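Local coordinates for protein GTP cyclohydrolase 1 type 2 homolog (Escherichia coli, Escherichia coli O157:H7, PDB 1NMO) that binds a pair of metal ions within a toroidal homohexamer and may help degrade radiation-damaged nucleotides, though its reaction is not established, at residues P162-Q176 with F185-T199. Residues are numbered along the deposited sequence; the frame is centred on the assembly and turned at random.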
loop_
_atom_site.group_PDB
_atom_site.type_symbol
_atom_site.label_atom_id
_atom_site.label_comp_id
_atom_site.label_asym_id
_atom_site.label_seq_id
_atom_site.Cartn_x
_atom_site.Cartn_y
_atom_site.Cartn_z
ATOM N N PRO A 162 -27.121 -23.711 4.558
ATOM C CA PRO A 162 -26.853 -25.161 4.542
ATOM C C PRO A 162 -25.334 -25.396 4.437
ATOM O O PRO A 162 -24.606 -24.437 4.164
ATOM C CB PRO A 162 -27.631 -25.647 3.285
ATOM C CG PRO A 162 -28.689 -24.601 3.063
ATOM C CD PRO A 162 -28.059 -23.311 3.481
ATOM N N GLU A 163 -24.841 -26.628 4.633
ATOM C CA GLU A 163 -23.392 -26.903 4.560
ATOM C C GLU A 163 -22.986 -27.146 3.122
ATOM O O GLU A 163 -21.826 -27.129 2.761
ATOM C CB GLU A 163 -23.009 -28.116 5.433
ATOM C CG GLU A 163 -23.952 -29.329 5.404
ATOM C CD GLU A 163 -23.290 -30.611 6.042
ATOM O OE1 GLU A 163 -22.591 -31.356 5.266
ATOM O OE2 GLU A 163 -23.446 -30.851 7.308
ATOM N N VAL A 164 -23.982 -27.415 2.301
ATOM C CA VAL A 164 -23.763 -27.609 0.877
ATOM C C VAL A 164 -24.853 -26.833 0.163
ATOM O O VAL A 164 -25.997 -26.764 0.644
ATOM C CB VAL A 164 -23.843 -29.094 0.505
ATOM C CG1 VAL A 164 -23.599 -29.268 -1.015
ATOM C CG2 VAL A 164 -22.733 -29.854 1.285
ATOM N N VAL A 165 -24.510 -26.218 -0.948
ATOM C CA VAL A 165 -25.510 -25.482 -1.701
ATOM C C VAL A 165 -25.872 -26.300 -2.928
ATOM O O VAL A 165 -25.014 -26.629 -3.778
ATOM C CB VAL A 165 -24.970 -24.149 -2.218
ATOM C CG1 VAL A 165 -25.930 -23.554 -3.252
ATOM C CG2 VAL A 165 -24.801 -23.215 -1.100
ATOM N N GLN A 166 -27.148 -26.597 -3.063
ATOM C CA GLN A 166 -27.583 -27.343 -4.252
ATOM C C GLN A 166 -28.628 -26.547 -5.053
ATOM O O GLN A 166 -28.440 -26.294 -6.220
ATOM C CB GLN A 166 -28.185 -28.740 -3.842
ATOM C CG GLN A 166 -28.974 -29.364 -5.009
ATOM C CD GLN A 166 -28.883 -30.875 -5.042
ATOM O OE1 GLN A 166 -28.924 -31.503 -6.123
ATOM N NE2 GLN A 166 -28.759 -31.470 -3.882
ATOM N N ARG A 167 -29.722 -26.167 -4.392
ATOM C CA ARG A 167 -30.840 -25.450 -5.017
ATOM C C ARG A 167 -30.601 -23.976 -4.831
ATOM O O ARG A 167 -30.316 -23.515 -3.731
ATOM C CB ARG A 167 -32.175 -25.933 -4.365
ATOM C CG ARG A 167 -33.431 -25.184 -4.779
ATOM C CD ARG A 167 -34.680 -25.887 -4.124
ATOM N NE ARG A 167 -34.755 -27.222 -4.721
ATOM C CZ ARG A 167 -35.868 -27.776 -5.186
ATOM N NH1 ARG A 167 -37.024 -27.109 -5.092
ATOM N NH2 ARG A 167 -35.794 -28.958 -5.842
ATOM N N VAL A 168 -30.724 -23.232 -5.907
ATOM C CA VAL A 168 -30.425 -21.798 -5.922
ATOM C C VAL A 168 -31.504 -20.941 -6.618
ATOM O O VAL A 168 -32.325 -21.476 -7.392
ATOM C CB VAL A 168 -29.128 -21.652 -6.720
ATOM C CG1 VAL A 168 -28.785 -20.227 -6.886
ATOM C CG2 VAL A 168 -28.027 -22.361 -5.985
ATOM N N ALA A 169 -31.605 -19.643 -6.314
ATOM C CA ALA A 169 -32.550 -18.872 -7.148
ATOM C C ALA A 169 -31.737 -17.588 -7.380
ATOM O O ALA A 169 -30.759 -17.357 -6.670
ATOM C CB ALA A 169 -33.894 -18.603 -6.455
ATOM N N TRP A 170 -32.101 -16.736 -8.327
ATOM C CA TRP A 170 -31.254 -15.600 -8.548
ATOM C C TRP A 170 -32.001 -14.575 -9.317
ATOM O O TRP A 170 -33.049 -14.899 -9.885
ATOM C CB TRP A 170 -30.044 -16.052 -9.351
ATOM C CG TRP A 170 -30.335 -16.602 -10.739
ATOM C CD1 TRP A 170 -30.336 -15.922 -11.913
ATOM C CD2 TRP A 170 -30.707 -17.965 -11.071
ATOM N NE1 TRP A 170 -30.688 -16.759 -12.961
ATOM C CE2 TRP A 170 -30.916 -18.014 -12.474
ATOM C CE3 TRP A 170 -30.886 -19.150 -10.307
ATOM C CZ2 TRP A 170 -31.282 -19.201 -13.139
ATOM C CZ3 TRP A 170 -31.264 -20.350 -10.964
ATOM C CH2 TRP A 170 -31.454 -20.356 -12.357
ATOM N N CYS A 171 -31.493 -13.347 -9.336
ATOM C CA CYS A 171 -32.094 -12.291 -10.165
ATOM C C CYS A 171 -30.898 -11.411 -10.432
ATOM O O CYS A 171 -30.315 -10.980 -9.477
ATOM C CB CYS A 171 -33.174 -11.466 -9.430
ATOM S SG CYS A 171 -33.866 -10.174 -10.553
ATOM N N THR A 172 -30.501 -11.159 -11.683
ATOM C CA THR A 172 -29.352 -10.318 -11.880
ATOM C C THR A 172 -29.653 -8.791 -11.538
ATOM O O THR A 172 -30.785 -8.364 -11.465
ATOM C CB THR A 172 -28.873 -10.353 -13.344
ATOM O OG1 THR A 172 -29.882 -9.711 -14.142
ATOM C CG2 THR A 172 -28.526 -11.801 -13.832
ATOM N N GLY A 173 -28.624 -7.985 -11.283
ATOM C CA GLY A 173 -28.886 -6.578 -11.049
ATOM C C GLY A 173 -29.326 -6.224 -9.672
ATOM O O GLY A 173 -28.813 -6.776 -8.691
ATOM N N GLY A 174 -30.259 -5.287 -9.564
ATOM C CA GLY A 174 -30.727 -4.936 -8.227
ATOM C C GLY A 174 -31.903 -5.816 -7.812
ATOM O O GLY A 174 -32.999 -5.281 -7.589
ATOM N N GLY A 175 -31.704 -7.150 -7.758
ATOM C CA GLY A 175 -32.777 -8.049 -7.373
ATOM C C GLY A 175 -32.797 -8.447 -5.907
ATOM O O GLY A 175 -33.511 -9.356 -5.536
ATOM N N GLN A 176 -32.050 -7.749 -5.049
ATOM C CA GLN A 176 -31.975 -8.127 -3.644
ATOM C C GLN A 176 -33.301 -8.235 -2.967
ATOM O O GLN A 176 -33.425 -8.911 -1.955
ATOM C CB GLN A 176 -31.292 -7.072 -2.739
ATOM C CG GLN A 176 -30.210 -6.152 -3.211
ATOM C CD GLN A 176 -30.642 -5.004 -4.108
ATOM O OE1 GLN A 176 -30.913 -5.244 -5.282
ATOM N NE2 GLN A 176 -30.660 -3.734 -3.579
ATOM N N PHE A 185 -40.015 -19.915 -1.103
ATOM C CA PHE A 185 -40.009 -20.993 -2.086
ATOM C C PHE A 185 -39.185 -22.192 -1.623
ATOM O O PHE A 185 -39.625 -23.353 -1.764
ATOM C CB PHE A 185 -39.486 -20.472 -3.410
ATOM C CG PHE A 185 -39.573 -21.471 -4.512
ATOM C CD1 PHE A 185 -40.771 -21.655 -5.202
ATOM C CD2 PHE A 185 -38.496 -22.278 -4.788
ATOM C CE1 PHE A 185 -40.897 -22.658 -6.161
ATOM C CE2 PHE A 185 -38.579 -23.277 -5.725
ATOM C CZ PHE A 185 -39.787 -23.483 -6.425
ATOM N N GLY A 186 -38.009 -21.911 -1.043
ATOM C CA GLY A 186 -37.110 -22.938 -0.523
ATOM C C GLY A 186 -35.860 -23.062 -1.378
ATOM O O GLY A 186 -35.830 -23.749 -2.423
ATOM N N VAL A 187 -34.792 -22.386 -0.999
ATOM C CA VAL A 187 -33.579 -22.560 -1.784
ATOM C C VAL A 187 -32.432 -22.619 -0.779
ATOM O O VAL A 187 -32.644 -22.302 0.375
ATOM C CB VAL A 187 -33.374 -21.372 -2.715
ATOM C CG1 VAL A 187 -34.505 -21.331 -3.761
ATOM C CG2 VAL A 187 -33.366 -20.027 -1.840
ATOM N N ASP A 188 -31.227 -23.009 -1.198
ATOM C CA ASP A 188 -30.134 -23.002 -0.239
ATOM C C ASP A 188 -29.385 -21.658 -0.465
ATOM O O ASP A 188 -28.766 -21.100 0.463
ATOM C CB ASP A 188 -29.123 -24.125 -0.523
ATOM C CG ASP A 188 -29.748 -25.504 -0.609
ATOM O OD1 ASP A 188 -30.707 -25.765 0.136
ATOM O OD2 ASP A 188 -29.251 -26.344 -1.396
ATOM N N ALA A 189 -29.413 -21.132 -1.692
ATOM C CA ALA A 189 -28.695 -19.871 -1.927
ATOM C C ALA A 189 -29.480 -18.953 -2.860
ATOM O O ALA A 189 -30.322 -19.444 -3.671
ATOM C CB ALA A 189 -27.354 -20.168 -2.485
ATOM N N PHE A 190 -29.267 -17.638 -2.709
ATOM C CA PHE A 190 -29.928 -16.609 -3.584
ATOM C C PHE A 190 -28.797 -15.739 -4.016
ATOM O O PHE A 190 -27.973 -15.329 -3.177
ATOM C CB PHE A 190 -30.983 -15.759 -2.837
ATOM C CG PHE A 190 -31.584 -14.673 -3.683
ATOM C CD1 PHE A 190 -32.344 -14.973 -4.811
ATOM C CD2 PHE A 190 -31.396 -13.309 -3.351
ATOM C CE1 PHE A 190 -32.933 -13.952 -5.619
ATOM C CE2 PHE A 190 -31.963 -12.299 -4.122
ATOM C CZ PHE A 190 -32.751 -12.618 -5.285
ATOM N N ILE A 191 -28.720 -15.461 -5.317
ATOM C CA ILE A 191 -27.645 -14.666 -5.912
ATOM C C ILE A 191 -28.206 -13.463 -6.625
ATOM O O ILE A 191 -29.152 -13.625 -7.416
ATOM C CB ILE A 191 -26.911 -15.474 -7.030
ATOM C CG1 ILE A 191 -26.470 -16.790 -6.482
ATOM C CG2 ILE A 191 -25.646 -14.694 -7.586
ATOM C CD1 ILE A 191 -25.906 -17.665 -7.539
ATOM N N THR A 192 -27.710 -12.246 -6.398
ATOM C CA THR A 192 -28.316 -11.192 -7.227
ATOM C C THR A 192 -27.182 -10.241 -7.481
ATOM O O THR A 192 -26.043 -10.656 -7.368
ATOM C CB THR A 192 -29.473 -10.544 -6.536
ATOM O OG1 THR A 192 -30.008 -9.533 -7.404
ATOM C CG2 THR A 192 -29.024 -9.869 -5.230
ATOM N N GLY A 193 -27.426 -8.979 -7.812
ATOM C CA GLY A 193 -26.254 -8.120 -8.054
ATOM C C GLY A 193 -25.882 -7.202 -6.887
ATOM O O GLY A 193 -24.746 -7.109 -6.459
ATOM N N GLU A 194 -26.874 -6.511 -6.362
ATOM C CA GLU A 194 -26.647 -5.563 -5.285
ATOM C C GLU A 194 -27.139 -6.113 -3.955
ATOM O O GLU A 194 -27.744 -7.197 -3.892
ATOM C CB GLU A 194 -27.394 -4.277 -5.597
ATOM C CG GLU A 194 -27.298 -3.819 -6.985
ATOM C CD GLU A 194 -27.693 -2.352 -7.083
ATOM O OE1 GLU A 194 -28.158 -1.852 -6.029
ATOM O OE2 GLU A 194 -27.548 -1.692 -8.184
ATOM N N VAL A 195 -26.875 -5.346 -2.892
ATOM C CA VAL A 195 -27.265 -5.706 -1.546
ATOM C C VAL A 195 -27.754 -4.444 -0.800
ATOM O O VAL A 195 -27.241 -3.329 -1.033
ATOM C CB VAL A 195 -26.071 -6.366 -0.777
ATOM C CG1 VAL A 195 -24.992 -5.324 -0.446
ATOM C CG2 VAL A 195 -26.540 -7.049 0.520
ATOM N N SER A 196 -28.783 -4.603 0.046
ATOM C CA SER A 196 -29.202 -3.487 0.868
ATOM C C SER A 196 -29.083 -3.888 2.346
ATOM O O SER A 196 -28.755 -5.070 2.726
ATOM C CB SER A 196 -30.619 -3.030 0.546
ATOM O OG SER A 196 -30.638 -2.524 -0.785
ATOM N N GLU A 197 -29.311 -2.911 3.206
ATOM C CA GLU A 197 -29.172 -3.197 4.645
ATOM C C GLU A 197 -30.079 -4.378 5.047
ATOM O O GLU A 197 -29.674 -5.305 5.735
ATOM C CB GLU A 197 -29.549 -1.900 5.425
ATOM C CG GLU A 197 -29.292 -1.838 6.970
ATOM C CD GLU A 197 -30.341 -2.601 7.761
ATOM O OE1 GLU A 197 -31.464 -2.676 7.206
ATOM O OE2 GLU A 197 -30.049 -3.119 8.892
ATOM N N GLN A 198 -31.302 -4.391 4.563
ATOM C CA GLN A 198 -32.199 -5.419 5.041
ATOM C C GLN A 198 -31.941 -6.830 4.549
ATOM O O GLN A 198 -32.319 -7.787 5.221
ATOM C CB GLN A 198 -33.604 -4.988 4.697
ATOM C CG GLN A 198 -33.810 -4.948 3.204
ATOM C CD GLN A 198 -35.022 -4.145 2.879
ATOM O OE1 GLN A 198 -36.190 -4.565 3.215
ATOM N NE2 GLN A 198 -34.800 -2.950 2.264
ATOM N N THR A 199 -31.365 -6.931 3.339
ATOM C CA THR A 199 -31.014 -8.189 2.674
ATOM C C THR A 199 -30.229 -9.124 3.613
ATOM O O THR A 199 -30.459 -10.353 3.660
ATOM C CB THR A 199 -30.087 -7.939 1.453
ATOM O OG1 THR A 199 -30.514 -6.786 0.691
ATOM C CG2 THR A 199 -30.093 -9.182 0.552
HETATM O O HOH W 1 -27.643 -28.758 0.328
HETATM O O HOH W 2 -33.484 -7.537 0.514
#
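With chi1 at -54°, D188 turns CG opposite its own carbonyl carbon and carries OD2 to the backbone of Q166 and R167, while T192, its OG1 anti to the backbone N, sends that hydroxyl to the carbonyl of C171. These two polar side chains stand near the two ends of a parallel strand pair, 165-170 beside 189-192. D188 OD2 takes the N-H of Q166 (2.7 Å) through its anti lone pair and that of R167 (3.0 Å) from above the carboxylate plane; a carboxylate oxygen can accept two amides, and the short side chain of aspartate holds it close to the backbone. The exchange is mutual, since R167 O accepts from D188 N and A189 N. Regular parallel pairing follows, running from A169 N to A189 O, from I191 N to A169 O and from C171 N to I191 O. On one face small A189 lies against V165 and V168, and V168 CG1 meets I191 CD1 at 3.9 Å. On the other, V187 CG1 packs on A169 CB, and G175 O lies in the plane of the F190 ring, at its edge, 3.4 Å from CZ. At the C-terminal end of the pair, T192 OG1 donates to C171 O (2.5 Å) and accepts a weak bond from G175 N (2.9 Å), a dual role that a hydroxyl can fill. G173 O accepts from E194 N (3.0 Å); a CB on G173 would jam against the preceding carbonyl O, which calls for glycine. With helix 179-185 the strands form a beta-alpha-beta unit, whose loops lead to the dinuclear iron site: T172 OG1 hydrogen-bonds to E219 and E194 OE2 to H215, both ligands of the iron pair. The D188 bonds thus fix the start of the pair, while those of T192 and G173 hold the loops carrying T172 and E194, which probably act as second-shell residues that help orient E219 and H215.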